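Local coordinates for glyoxalase-like domain protein (Staphylococcus aureus, PDB 3P8A) that is of unknown function but belongs to the VOC (glyoxalase-like) family, many of whose members are metal-dependent enzymes, at residues H54-F59 with I135-D140; Q128-G133 with Y153-D158; K197-S202 with K241-H246; S247-D252 with I267-P272. All blocks are in the same frame, centred on the assembly; numbering follows the deposited sequence.

Contact 1 (H54-F59 with I135-D140)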
loop_
_atom_site.group_PDB
_atom_site.type_symbol
_atom_site.label_atom_id
_atom_site.label_comp_id
_atom_site.label_asym_id
_atom_site.label_seq_id
_atom_site.Cartn_x
_atom_site.Cartn_y
_atom_site.Cartn_z
ATOM N N HIS A 54 -6.904 6.563 -15.686
ATOM C CA HIS A 54 -7.309 7.736 -16.470
ATOM C C HIS A 54 -7.542 8.996 -15.675
ATOM O O HIS A 54 -7.144 10.054 -16.134
ATOM C CB HIS A 54 -8.483 7.458 -17.427
ATOM C CG HIS A 54 -8.598 8.510 -18.492
ATOM N ND1 HIS A 54 -7.909 8.402 -19.691
ATOM C CD2 HIS A 54 -9.251 9.701 -18.468
ATOM C CE1 HIS A 54 -8.187 9.510 -20.365
ATOM N NE2 HIS A 54 -8.995 10.321 -19.671
ATOM N N LYS A 55 -8.143 8.884 -14.480
ATOM C CA LYS A 55 -8.420 10.026 -13.597
ATOM C C LYS A 55 -7.160 10.782 -13.166
ATOM O O LYS A 55 -7.215 12.001 -12.985
ATOM C CB LYS A 55 -9.097 9.544 -12.317
ATOM C CG LYS A 55 -10.572 9.217 -12.426
ATOM C CD LYS A 55 -11.053 8.397 -11.220
ATOM C CE LYS A 55 -11.008 9.126 -9.894
ATOM N NZ LYS A 55 -11.973 10.261 -9.829
ATOM N N TYR A 56 -6.039 10.054 -12.960
ATOM C CA TYR A 56 -4.802 10.628 -12.429
ATOM C C TYR A 56 -3.632 10.782 -13.372
ATOM O O TYR A 56 -2.763 11.605 -13.097
ATOM C CB TYR A 56 -4.372 9.863 -11.179
ATOM C CG TYR A 56 -5.439 9.793 -10.106
ATOM C CD1 TYR A 56 -5.794 10.925 -9.372
ATOM C CD2 TYR A 56 -6.087 8.597 -9.818
ATOM C CE1 TYR A 56 -6.782 10.869 -8.390
ATOM C CE2 TYR A 56 -7.090 8.533 -8.851
ATOM C CZ TYR A 56 -7.414 9.665 -8.123
ATOM O OH TYR A 56 -8.368 9.589 -7.146
ATOM N N GLY A 57 -3.598 10.012 -14.456
ATOM C CA GLY A 57 -2.503 10.083 -15.423
ATOM C C GLY A 57 -1.306 9.228 -15.042
ATOM O O GLY A 57 -0.191 9.468 -15.521
ATOM N N THR A 58 -1.536 8.220 -14.170
ATOM C CA THR A 58 -0.520 7.290 -13.651
ATOM C C THR A 58 -0.693 5.918 -14.282
ATOM O O THR A 58 -1.765 5.622 -14.819
ATOM C CB THR A 58 -0.588 7.181 -12.114
ATOM O OG1 THR A 58 -1.928 6.894 -11.691
ATOM C CG2 THR A 58 -0.056 8.408 -11.402
ATOM N N PHE A 59 0.364 5.082 -14.217
ATOM C CA PHE A 59 0.367 3.692 -14.693
ATOM C C PHE A 59 1.175 2.843 -13.742
ATOM O O PHE A 59 2.027 3.363 -13.018
ATOM C CB PHE A 59 0.917 3.562 -16.130
ATOM C CG PHE A 59 2.344 4.017 -16.335
ATOM C CD1 PHE A 59 2.650 5.369 -16.459
ATOM C CD2 PHE A 59 3.373 3.091 -16.461
ATOM C CE1 PHE A 59 3.967 5.786 -16.656
ATOM C CE2 PHE A 59 4.697 3.509 -16.658
ATOM C CZ PHE A 59 4.984 4.851 -16.757
ATOM N N ILE A 135 -14.543 5.958 -3.927
ATOM C CA ILE A 135 -14.108 6.465 -5.226
ATOM C C ILE A 135 -14.096 5.281 -6.197
ATOM O O ILE A 135 -13.326 4.338 -5.991
ATOM C CB ILE A 135 -12.702 7.130 -5.137
ATOM C CG1 ILE A 135 -12.638 8.303 -4.104
ATOM C CG2 ILE A 135 -12.169 7.542 -6.522
ATOM C CD1 ILE A 135 -13.426 9.578 -4.456
ATOM N N GLN A 136 -14.913 5.345 -7.268
ATOM C CA GLN A 136 -14.936 4.302 -8.304
ATOM C C GLN A 136 -13.666 4.384 -9.167
ATOM O O GLN A 136 -13.238 5.473 -9.562
ATOM C CB GLN A 136 -16.208 4.399 -9.160
ATOM C CG GLN A 136 -17.263 3.320 -8.833
ATOM C CD GLN A 136 -16.863 1.888 -9.159
ATOM O OE1 GLN A 136 -16.065 1.602 -10.068
ATOM N NE2 GLN A 136 -17.446 0.947 -8.438
HETATM N N MSE A 137 -13.018 3.229 -9.393
HETATM C CA MSE A 137 -11.749 3.164 -10.112
HETATM C C MSE A 137 -11.754 2.042 -11.136
HETATM O O MSE A 137 -12.411 1.017 -10.944
HETATM C CB MSE A 137 -10.614 2.858 -9.120
HETATM C CG MSE A 137 -10.329 3.944 -8.094
HETATM SE SE MSE A 137 -9.326 5.482 -8.784
HETATM C CE MSE A 137 -7.711 4.588 -9.404
ATOM N N GLU A 138 -10.945 2.201 -12.185
ATOM C CA GLU A 138 -10.783 1.187 -13.214
ATOM C C GLU A 138 -9.465 1.356 -13.950
ATOM O O GLU A 138 -8.854 2.421 -13.922
ATOM C CB GLU A 138 -11.950 1.186 -14.236
ATOM C CG GLU A 138 -12.040 2.433 -15.107
ATOM C CD GLU A 138 -12.944 2.327 -16.324
ATOM O OE1 GLU A 138 -12.626 2.976 -17.349
ATOM O OE2 GLU A 138 -13.974 1.616 -16.255
ATOM N N ARG A 139 -9.053 0.294 -14.612
ATOM C CA ARG A 139 -7.919 0.235 -15.519
ATOM C C ARG A 139 -8.181 -0.910 -16.487
ATOM O O ARG A 139 -8.752 -1.936 -16.098
ATOM C CB ARG A 139 -6.517 0.172 -14.825
ATOM C CG ARG A 139 -6.251 -1.038 -13.950
ATOM C CD ARG A 139 -4.802 -1.155 -13.472
ATOM N NE ARG A 139 -4.694 -2.025 -12.296
ATOM C CZ ARG A 139 -4.621 -3.357 -12.317
ATOM N NH1 ARG A 139 -4.637 -4.014 -13.472
ATOM N NH2 ARG A 139 -4.539 -4.040 -11.186
ATOM N N ASP A 140 -7.818 -0.713 -17.762
ATOM C CA ASP A 140 -8.006 -1.739 -18.789
ATOM C C ASP A 140 -6.953 -2.822 -18.651
ATOM O O ASP A 140 -5.806 -2.535 -18.281
ATOM C CB ASP A 140 -7.892 -1.114 -20.190
ATOM C CG ASP A 140 -8.838 0.036 -20.476
ATOM O OD1 ASP A 140 -10.006 -0.023 -20.021
ATOM O OD2 ASP A 140 -8.416 0.991 -21.175
HETATM O O HOH W 1 -8.509 3.963 -15.810
HETATM O O HOH W 2 -14.451 8.036 -9.702
#
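Tyr56 and Met137, a selenomethionine in this crystal, make a Met-aromatic contact that illustrates how a loop can rest on an edge strand without any direct hydrogen bond. The selenium lies at the edge of the ring, near its plane, 3.8 Å from Tyr56 CE2, and the two side chains cross at about a right angle. Met137 CG stands anti to the carbonyl carbon (chi1 -66°), and further bends at chi2 and chi3 curl the chain back so that both SE and CE face CE2.

The aliphatic part of Lys55 adds further apolar packing: its CE lies 3.9 Å from Ile135 CG2 and 4.2 Å from Met137 SE. Kinks at chi3 and chi4 fold this chain, and its ammonium group forms a salt bridge with Glu89.

Polar links across the gap run through water. One molecule accepts from His54 N at 3.1 Å and lies suspiciously close to Glu138 O; another donates to Gln136 O at 2.8 Å and takes only a weak bond from Lys55 NZ.

Apolar and selenium-aromatic packing, supplemented by water, thus brings the loop at 54-57, which follows outermost strand 48-53, against 130-139, the outermost strand at the other side of the same eight-stranded sheet.

Contact 2 (Q128-G133 with Y153-D158)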
loop_
_atom_site.group_PDB
_atom_site.type_symbol
_atom_site.label_atom_id
_atom_site.label_comp_id
_atom_site.label_asym_id
_atom_site.label_seq_id
_atom_site.Cartn_x
_atom_site.Cartn_y
_atom_site.Cartn_z
ATOM N N GLN A 128 -16.735 9.493 13.760
ATOM C CA GLN A 128 -16.454 10.848 13.277
ATOM C C GLN A 128 -15.113 10.988 12.540
ATOM O O GLN A 128 -14.490 12.043 12.578
ATOM C CB GLN A 128 -16.665 11.920 14.385
ATOM C CG GLN A 128 -16.878 13.376 13.890
ATOM C CD GLN A 128 -18.048 13.590 12.948
ATOM O OE1 GLN A 128 -19.024 12.842 12.953
ATOM N NE2 GLN A 128 -17.985 14.650 12.143
ATOM N N VAL A 129 -14.640 9.920 11.897
ATOM C CA VAL A 129 -13.443 10.076 11.069
ATOM C C VAL A 129 -13.946 10.537 9.703
ATOM O O VAL A 129 -14.883 9.928 9.157
ATOM C CB VAL A 129 -12.376 8.932 11.028
ATOM C CG1 VAL A 129 -12.783 7.695 11.807
ATOM C CG2 VAL A 129 -11.947 8.578 9.612
ATOM N N GLU A 130 -13.426 11.676 9.219
ATOM C CA GLU A 130 -13.825 12.231 7.926
ATOM C C GLU A 130 -13.234 11.297 6.870
ATOM O O GLU A 130 -12.059 10.948 6.947
ATOM C CB GLU A 130 -13.333 13.687 7.762
ATOM C CG GLU A 130 -13.545 14.323 6.386
ATOM C CD GLU A 130 -14.961 14.621 5.899
ATOM O OE1 GLU A 130 -15.865 14.842 6.742
ATOM O OE2 GLU A 130 -15.150 14.684 4.661
ATOM N N VAL A 131 -14.078 10.808 5.972
ATOM C CA VAL A 131 -13.659 9.897 4.912
ATOM C C VAL A 131 -13.907 10.557 3.548
ATOM O O VAL A 131 -14.753 11.431 3.458
ATOM C CB VAL A 131 -14.331 8.490 5.007
ATOM C CG1 VAL A 131 -14.068 7.822 6.345
ATOM C CG2 VAL A 131 -15.835 8.556 4.721
ATOM N N VAL A 132 -13.154 10.147 2.512
ATOM C CA VAL A 132 -13.331 10.561 1.112
ATOM C C VAL A 132 -13.628 9.287 0.338
ATOM O O VAL A 132 -12.867 8.318 0.412
ATOM C CB VAL A 132 -12.172 11.379 0.489
ATOM C CG1 VAL A 132 -12.368 11.578 -1.011
ATOM C CG2 VAL A 132 -12.023 12.734 1.171
ATOM N N GLY A 133 -14.782 9.260 -0.307
ATOM C CA GLY A 133 -15.204 8.101 -1.073
ATOM C C GLY A 133 -16.437 7.390 -0.557
ATOM O O GLY A 133 -17.114 7.907 0.327
ATOM N N TYR A 153 -10.777 6.638 1.479
ATOM C CA TYR A 153 -9.660 7.278 2.142
ATOM C C TYR A 153 -10.043 7.870 3.464
ATOM O O TYR A 153 -11.166 8.360 3.620
ATOM C CB TYR A 153 -9.116 8.393 1.275
ATOM C CG TYR A 153 -8.558 7.911 -0.046
ATOM C CD1 TYR A 153 -7.255 7.435 -0.140
ATOM C CD2 TYR A 153 -9.295 8.027 -1.219
ATOM C CE1 TYR A 153 -6.723 7.014 -1.354
ATOM C CE2 TYR A 153 -8.757 7.648 -2.451
ATOM C CZ TYR A 153 -7.475 7.122 -2.506
ATOM O OH TYR A 153 -6.914 6.777 -3.698
ATOM N N ILE A 154 -9.084 7.902 4.388
ATOM C CA ILE A 154 -9.256 8.575 5.667
ATOM C C ILE A 154 -8.744 10.000 5.501
ATOM O O ILE A 154 -7.651 10.207 4.986
ATOM C CB ILE A 154 -8.521 7.818 6.796
ATOM C CG1 ILE A 154 -9.220 6.471 7.073
ATOM C CG2 ILE A 154 -8.421 8.691 8.076
ATOM C CD1 ILE A 154 -8.396 5.514 7.883
HETATM N N MSE A 155 -9.538 10.990 5.927
HETATM C CA MSE A 155 -9.104 12.379 5.892
HETATM C C MSE A 155 -8.939 12.921 7.331
HETATM O O MSE A 155 -9.884 13.445 7.937
HETATM C CB MSE A 155 -10.043 13.234 5.047
HETATM C CG MSE A 155 -9.352 14.424 4.461
HETATM SE SE MSE A 155 -10.517 15.932 4.543
HETATM C CE MSE A 155 -9.982 16.546 6.332
ATOM N N ASN A 156 -7.743 12.741 7.886
ATOM C CA ASN A 156 -7.437 13.183 9.240
ATOM C C ASN A 156 -7.346 14.708 9.327
ATOM O O ASN A 156 -6.545 15.315 8.610
ATOM C CB ASN A 156 -6.168 12.505 9.765
ATOM C CG ASN A 156 -5.900 12.682 11.244
ATOM O OD1 ASN A 156 -4.782 12.468 11.713
ATOM N ND2 ASN A 156 -6.905 13.061 12.018
ATOM N N GLN A 157 -8.200 15.315 10.198
ATOM C CA GLN A 157 -8.283 16.763 10.441
ATOM C C GLN A 157 -7.071 17.250 11.236
ATOM O O GLN A 157 -6.677 18.415 11.116
ATOM C CB GLN A 157 -9.586 17.124 11.165
ATOM C CG GLN A 157 -10.442 18.158 10.416
ATOM C CD GLN A 157 -11.406 17.564 9.407
ATOM O OE1 GLN A 157 -11.771 16.381 9.458
ATOM N NE2 GLN A 157 -11.873 18.393 8.482
ATOM N N ASP A 158 -6.482 16.351 12.039
ATOM C CA ASP A 158 -5.276 16.605 12.807
ATOM C C ASP A 158 -4.072 16.244 11.896
ATOM O O ASP A 158 -4.261 15.846 10.739
ATOM C CB ASP A 158 -5.300 15.763 14.107
ATOM C CG ASP A 158 -4.829 16.423 15.400
ATOM O OD1 ASP A 158 -3.857 15.908 16.010
ATOM O OD2 ASP A 158 -5.492 17.397 15.857
HETATM O O HOH W 3 -10.765 12.711 10.528
#
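Glu130 and Met155 sit side by side on one face of a beta hairpin, pointing the same way from strands 130-139 and 147-155. Met155, a selenomethionine, can be followed outward. Its CB lies 3.6 Å from Glu130 O and also meets Glu130 CG; at SE the chain passes 3.9 Å from that same CG, and the terminal CE still touches it. CG of Met155 is anti to the backbone N (chi1 -153°), and bends at chi2 and chi3 keep the rest of the chain alongside Glu130 CG. Gln157, poorly ordered, brings its OE1 near Glu130 CB.

The backbones beneath are antiparallel. Val132 and Tyr153 form a hydrogen-bonded pair, with Tyr153 N to Val132 O at 2.9 Å and nearly straight (172°), while Val132 N returns a bond to Tyr153 O. That carbonyl also receives a CA-H...O contact from Val131. Further along, Met155 N donates to Glu130 O at 2.7 Å, and beyond this bond a water adds another link, accepting from Glu130 N and donating to Met155 O at 2.8 Å.

On the other face, Val129 CG2 meets Ile154 CG2 at 3.8 Å, and Leu124 of helix 117-125 and Trp211 of helix 201-212 touch Val129 and Ile154 respectively. Direct backbone bonds from Val132 to Glu130, extended by one water, thus hold outermost strand 130-139 onto the eight-stranded sheet, with apolar carbon meeting on both faces.

Contact 3 (K197-S202 with K241-H246)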
loop_
_atom_site.group_PDB
_atom_site.type_symbol
_atom_site.label_atom_id
_atom_site.label_comp_id
_atom_site.label_asym_id
_atom_site.label_seq_id
_atom_site.Cartn_x
_atom_site.Cartn_y
_atom_site.Cartn_z
ATOM N N LYS A 197 8.716 4.267 9.538
ATOM C CA LYS A 197 9.501 5.127 10.400
ATOM C C LYS A 197 8.612 6.326 10.688
ATOM O O LYS A 197 7.999 6.853 9.756
ATOM C CB LYS A 197 10.843 5.511 9.735
ATOM C CG LYS A 197 11.942 4.544 10.167
ATOM C CD LYS A 197 13.253 4.713 9.470
ATOM C CE LYS A 197 14.303 3.849 10.152
ATOM N NZ LYS A 197 15.657 4.026 9.571
ATOM N N SER A 198 8.463 6.716 11.966
ATOM C CA SER A 198 7.615 7.866 12.282
ATOM C C SER A 198 8.277 8.837 13.252
ATOM O O SER A 198 8.836 8.403 14.267
ATOM C CB SER A 198 6.281 7.414 12.850
ATOM O OG SER A 198 5.498 8.552 13.179
ATOM N N LYS A 199 8.118 10.148 12.997
ATOM C CA LYS A 199 8.645 11.171 13.918
ATOM C C LYS A 199 7.705 11.374 15.095
ATOM O O LYS A 199 8.025 12.114 16.028
ATOM C CB LYS A 199 8.894 12.510 13.194
ATOM C CG LYS A 199 10.095 12.487 12.269
ATOM C CD LYS A 199 10.287 13.842 11.576
ATOM C CE LYS A 199 9.399 14.013 10.373
ATOM N NZ LYS A 199 9.689 15.304 9.678
ATOM N N ASN A 200 6.547 10.702 15.065
ATOM C CA ASN A 200 5.569 10.729 16.140
ATOM C C ASN A 200 4.890 9.370 16.233
ATOM O O ASN A 200 3.732 9.215 15.880
ATOM C CB ASN A 200 4.547 11.890 15.953
ATOM C CG ASN A 200 3.795 12.218 17.222
ATOM O OD1 ASN A 200 3.888 11.511 18.224
ATOM N ND2 ASN A 200 2.995 13.273 17.192
ATOM N N ARG A 201 5.634 8.373 16.697
ATOM C CA ARG A 201 5.149 7.002 16.814
ATOM C C ARG A 201 3.885 6.880 17.617
ATOM O O ARG A 201 2.991 6.147 17.217
ATOM C CB ARG A 201 6.244 6.111 17.406
ATOM C CG ARG A 201 5.801 4.679 17.682
ATOM C CD ARG A 201 6.977 3.762 17.889
ATOM N NE ARG A 201 7.924 4.226 18.911
ATOM C CZ ARG A 201 8.165 3.593 20.063
ATOM N NH1 ARG A 201 7.455 2.526 20.408
ATOM N NH2 ARG A 201 9.098 4.040 20.887
ATOM N N SER A 202 3.811 7.594 18.758
ATOM C CA SER A 202 2.641 7.551 19.637
ATOM C C SER A 202 1.371 7.875 18.912
ATOM O O SER A 202 0.380 7.151 19.045
ATOM C CB SER A 202 2.833 8.473 20.837
ATOM O OG SER A 202 3.518 7.738 21.830
ATOM N N LYS A 241 14.183 9.682 12.429
ATOM C CA LYS A 241 14.390 11.092 12.105
ATOM C C LYS A 241 13.562 11.411 10.856
ATOM O O LYS A 241 13.337 12.574 10.538
ATOM C CB LYS A 241 15.884 11.398 11.901
ATOM C CG LYS A 241 16.727 11.151 13.165
ATOM C CD LYS A 241 17.452 12.405 13.738
ATOM C CE LYS A 241 17.890 12.226 15.179
ATOM N NZ LYS A 241 17.626 13.441 16.002
ATOM N N VAL A 242 13.030 10.366 10.192
ATOM C CA VAL A 242 12.157 10.492 9.012
ATOM C C VAL A 242 10.749 9.933 9.318
ATOM O O VAL A 242 10.603 9.090 10.208
ATOM C CB VAL A 242 12.755 9.758 7.760
ATOM C CG1 VAL A 242 14.084 10.348 7.338
ATOM C CG2 VAL A 242 12.908 8.259 7.992
ATOM N N SER A 243 9.735 10.415 8.601
ATOM C CA SER A 243 8.383 9.869 8.674
ATOM C C SER A 243 8.081 9.263 7.294
ATOM O O SER A 243 7.806 9.991 6.332
ATOM C CB SER A 243 7.352 10.919 9.077
ATOM O OG SER A 243 7.391 11.154 10.474
ATOM N N LYS A 244 8.160 7.930 7.183
ATOM C CA LYS A 244 7.914 7.248 5.903
ATOM C C LYS A 244 7.718 5.740 5.986
ATOM O O LYS A 244 8.199 5.091 6.921
ATOM C CB LYS A 244 9.058 7.582 4.886
ATOM C CG LYS A 244 10.440 7.081 5.285
ATOM C CD LYS A 244 11.415 7.359 4.151
ATOM C CE LYS A 244 12.697 6.597 4.277
ATOM N NZ LYS A 244 13.640 6.972 3.186
ATOM N N TYR A 245 7.080 5.179 4.947
ATOM C CA TYR A 245 6.965 3.742 4.700
ATOM C C TYR A 245 8.387 3.399 4.251
ATOM O O TYR A 245 8.862 3.922 3.238
ATOM C CB TYR A 245 5.923 3.477 3.595
ATOM C CG TYR A 245 4.515 3.677 4.106
ATOM C CD1 TYR A 245 3.855 2.664 4.798
ATOM C CD2 TYR A 245 3.857 4.896 3.941
ATOM C CE1 TYR A 245 2.576 2.859 5.314
ATOM C CE2 TYR A 245 2.590 5.115 4.488
ATOM C CZ TYR A 245 1.952 4.088 5.164
ATOM O OH TYR A 245 0.704 4.276 5.691
ATOM N N HIS A 246 9.102 2.662 5.092
ATOM C CA HIS A 246 10.521 2.414 4.972
ATOM C C HIS A 246 10.956 1.128 4.293
ATOM O O HIS A 246 11.800 1.164 3.408
ATOM C CB HIS A 246 11.135 2.541 6.374
ATOM C CG HIS A 246 12.604 2.262 6.452
ATOM N ND1 HIS A 246 13.539 3.241 6.139
ATOM C CD2 HIS A 246 13.251 1.162 6.913
ATOM C CE1 HIS A 246 14.723 2.705 6.409
ATOM N NE2 HIS A 246 14.604 1.445 6.858
#
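The end of an antiparallel strand pair, where strand 189-198 gives way to helix 201-212, is the setting in which Lys197 meets Lys244. The two residues form a hydrogen-bonded pair: Lys197 N donates to Lys244 O and Lys244 N to Lys197 O, each at 2.8 Å, the second bond more bent (149°). Ser243 CA adds a CA-H...O contact to Lys197 O.

The side chain of Lys197 is extended beyond CG and runs over the imidazole of His246. Its CD lies over one face of the ring, offset toward the rim and 3.9 Å from the centroid, a CH-pi contact; further out, NZ reaches 3.6 Å from His246 CE1. Setting CG of His246 anti to the backbone N (chi1 178°) turns the ring to face this chain. Val242 CG2 packs on Lys197 CB and CD, while His246 ND1 is buried here without a polar partner.

Strands 189-198 and 244-252 are neighbours in the seven-stranded mixed sheet. Beyond the paired residues their regular ladder ends, and a serine hydroxyl takes the place of a backbone carbonyl. Lys199 N donates to Ser243 OG at 2.8 Å, and the Lys199 chain wraps round that oxygen, with CB and CE both near it and CD 3.5 Å from Lys241 O. Ser243 OG is also hydrogen-bonded to Glu161. An ST turn follows in the departing chain: Ser198 OG accepts from Asn200 N at 3.0 Å and is hydrogen-bonded to Thr204 as well, tying the strand end to the first turn of the helix, with Asn200 at its N-cap position.

Contact 4 (S247-D252 with I267-P272)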
loop_
_atom_site.group_PDB
_atom_site.type_symbol
_atom_site.label_atom_id
_atom_site.label_comp_id
_atom_site.label_asym_id
_atom_site.label_seq_id
_atom_site.Cartn_x
_atom_site.Cartn_y
_atom_site.Cartn_z
ATOM N N SER A 247 10.441 0.001 4.736
ATOM C CA SER A 247 10.861 -1.279 4.218
ATOM C C SER A 247 9.797 -2.345 4.340
ATOM O O SER A 247 8.832 -2.196 5.088
ATOM C CB SER A 247 12.146 -1.735 4.922
ATOM O OG SER A 247 11.912 -2.196 6.241
ATOM N N VAL A 248 9.971 -3.406 3.580
ATOM C CA VAL A 248 9.074 -4.559 3.579
ATOM C C VAL A 248 9.954 -5.803 3.799
ATOM O O VAL A 248 11.068 -5.883 3.254
ATOM C CB VAL A 248 8.152 -4.606 2.309
ATOM C CG1 VAL A 248 8.927 -4.940 1.026
ATOM C CG2 VAL A 248 6.974 -5.563 2.500
ATOM N N ILE A 249 9.502 -6.724 4.662
ATOM C CA ILE A 249 10.225 -7.963 4.961
ATOM C C ILE A 249 9.467 -9.070 4.283
ATOM O O ILE A 249 8.279 -9.239 4.536
ATOM C CB ILE A 249 10.457 -8.227 6.479
ATOM C CG1 ILE A 249 11.156 -7.015 7.155
ATOM C CG2 ILE A 249 11.256 -9.534 6.694
ATOM C CD1 ILE A 249 11.258 -7.117 8.686
ATOM N N ILE A 250 10.140 -9.768 3.371
ATOM C CA ILE A 250 9.559 -10.832 2.550
ATOM C C ILE A 250 10.243 -12.131 2.859
ATOM O O ILE A 250 11.455 -12.246 2.696
ATOM C CB ILE A 250 9.581 -10.524 1.021
ATOM C CG1 ILE A 250 8.956 -9.144 0.706
ATOM C CG2 ILE A 250 8.796 -11.616 0.254
ATOM C CD1 ILE A 250 9.354 -8.563 -0.716
ATOM N N LYS A 251 9.469 -13.114 3.300
ATOM C CA LYS A 251 9.994 -14.442 3.569
ATOM C C LYS A 251 10.216 -15.085 2.197
ATOM O O LYS A 251 9.354 -14.972 1.319
ATOM C CB LYS A 251 8.998 -15.250 4.409
ATOM C CG LYS A 251 9.084 -14.964 5.901
ATOM C CD LYS A 251 8.190 -15.924 6.701
ATOM C CE LYS A 251 6.848 -15.354 7.131
ATOM N NZ LYS A 251 5.915 -15.114 5.993
ATOM N N ASP A 252 11.398 -15.654 1.977
ATOM C CA ASP A 252 11.749 -16.279 0.700
ATOM C C ASP A 252 12.103 -17.747 0.948
ATOM O O ASP A 252 13.136 -18.036 1.553
ATOM C CB ASP A 252 12.895 -15.504 0.001
ATOM C CG ASP A 252 13.360 -16.037 -1.353
ATOM O OD1 ASP A 252 12.615 -16.832 -1.975
ATOM O OD2 ASP A 252 14.449 -15.620 -1.814
ATOM N N ILE A 267 13.167 -0.224 0.502
ATOM C CA ILE A 267 14.015 -1.322 0.977
ATOM C C ILE A 267 13.210 -2.593 0.953
ATOM O O ILE A 267 12.146 -2.655 1.569
ATOM C CB ILE A 267 14.660 -1.071 2.369
ATOM C CG1 ILE A 267 15.410 0.284 2.398
ATOM C CG2 ILE A 267 15.596 -2.253 2.781
ATOM C CD1 ILE A 267 15.625 0.814 3.742
ATOM N N TYR A 268 13.687 -3.579 0.191
ATOM C CA TYR A 268 13.046 -4.893 0.136
ATOM C C TYR A 268 13.984 -5.825 0.894
ATOM O O TYR A 268 15.114 -6.008 0.459
ATOM C CB TYR A 268 12.845 -5.352 -1.316
ATOM C CG TYR A 268 11.851 -4.510 -2.095
ATOM C CD1 TYR A 268 10.531 -4.929 -2.260
ATOM C CD2 TYR A 268 12.228 -3.295 -2.664
ATOM C CE1 TYR A 268 9.607 -4.154 -2.966
ATOM C CE2 TYR A 268 11.311 -2.512 -3.371
ATOM C CZ TYR A 268 10.005 -2.954 -3.532
ATOM O OH TYR A 268 9.102 -2.185 -4.236
ATOM N N ARG A 269 13.559 -6.327 2.072
ATOM C CA ARG A 269 14.362 -7.253 2.886
ATOM C C ARG A 269 13.859 -8.668 2.667
ATOM O O ARG A 269 12.649 -8.900 2.728
ATOM C CB ARG A 269 14.300 -6.887 4.383
ATOM C CG ARG A 269 15.000 -5.581 4.740
ATOM C CD ARG A 269 14.736 -5.102 6.167
ATOM N NE ARG A 269 15.258 -6.025 7.185
ATOM C CZ ARG A 269 15.157 -5.847 8.502
ATOM N NH1 ARG A 269 14.563 -4.765 8.993
ATOM N NH2 ARG A 269 15.642 -6.757 9.340
ATOM N N PHE A 270 14.770 -9.617 2.398
ATOM C CA PHE A 270 14.411 -11.011 2.160
ATOM C C PHE A 270 15.012 -11.882 3.220
ATOM O O PHE A 270 16.196 -11.745 3.549
ATOM C CB PHE A 270 14.831 -11.476 0.762
ATOM C CG PHE A 270 14.173 -10.723 -0.375
ATOM C CD1 PHE A 270 13.047 -11.236 -1.011
ATOM C CD2 PHE A 270 14.659 -9.484 -0.789
ATOM C CE1 PHE A 270 12.436 -10.531 -2.062
ATOM C CE2 PHE A 270 14.048 -8.784 -1.837
ATOM C CZ PHE A 270 12.962 -9.328 -2.484
ATOM N N GLU A 271 14.189 -12.765 3.793
ATOM C CA GLU A 271 14.645 -13.648 4.857
ATOM C C GLU A 271 14.289 -15.103 4.582
ATOM O O GLU A 271 13.205 -15.371 4.051
ATOM C CB GLU A 271 14.104 -13.170 6.226
ATOM C CG GLU A 271 14.656 -11.803 6.615
ATOM C CD GLU A 271 14.295 -11.193 7.957
ATOM O OE1 GLU A 271 13.563 -11.838 8.743
ATOM O OE2 GLU A 271 14.755 -10.058 8.220
ATOM N N PRO A 272 15.177 -16.058 4.952
ATOM C CA PRO A 272 14.857 -17.488 4.751
ATOM C C PRO A 272 13.686 -17.986 5.606
ATOM O O PRO A 272 13.356 -17.364 6.630
ATOM C CB PRO A 272 16.158 -18.207 5.162
ATOM C CG PRO A 272 17.202 -17.148 5.244
ATOM C CD PRO A 272 16.489 -15.898 5.615
HETATM O O HOH W 4 14.381 -2.221 7.929
#
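Arg269 O accepts from Ile250 N at 2.7 Å in a nearly straight bond (166°), the shortest of the five backbone bonds between these two parallel strands, and also receives a CA-H...O contact from Ile249. Around it the ladder continues: Val248 N donates to Ile267 O, Arg269 N to Val248 O, Glu271 N to Ile250 O, and Asp252 N to Glu271 O at 2.8 Å.

On one face, Ile249 lies among charged groups. Its CD1 stands over the centre of the Arg269 guanidinium, 4.1 Å from CZ, while CG2 meets Glu271 CD at 3.7 Å. The same guanidinium makes a salt bridge with Glu271, NH2 to OE2 at 3.6 Å, and a water joins Arg269 NH1 to Ser247 OG.

On the other face, Val248 CG1 packs on Tyr268 CD1 at 3.7 Å. Ile250 CD1 comes to the edge of that tyrosine and also lies 3.9 Å from Phe270 CE1. Acidic Asp252 ends this row, its CB at the edge of the Phe270 ring. Tyr268 OH is hydrogen-bonded to His30, and its ring meets Phe40 and Phe107 edge-to-face.

The faces thus differ: one is salt-bridged and water-linked around Ile249; on the other, Val248, Ile250, Tyr268 and Phe270 form a buried apolar and aromatic row, from which Tyr268 reaches strands 24-31 and 106-113 of the eight-stranded sheet.

How the contacts relate
From the N terminus, contact 1 opens at 54-59 and closes a long loop when the chain arrives at 135-140. Contact 2 begins just before that closure, at 128-133, and ends at 153-158, so the two cross; both use strand 130-139, and Ile135 packs on Tyr153 between them. Contact 1 brings the loop after strand 48-53 to the edge of the eight-stranded sheet, whereas contact 2 pairs the two strands of the hairpin at that edge. Contact 3 then closes the excursion from 197-202 to 241-246, and contact 4 follows in series with the shorter one from 247-252 to 267-272. These last two share strand 244-252 of the seven-stranded sheet and touch through His246 and Ile267.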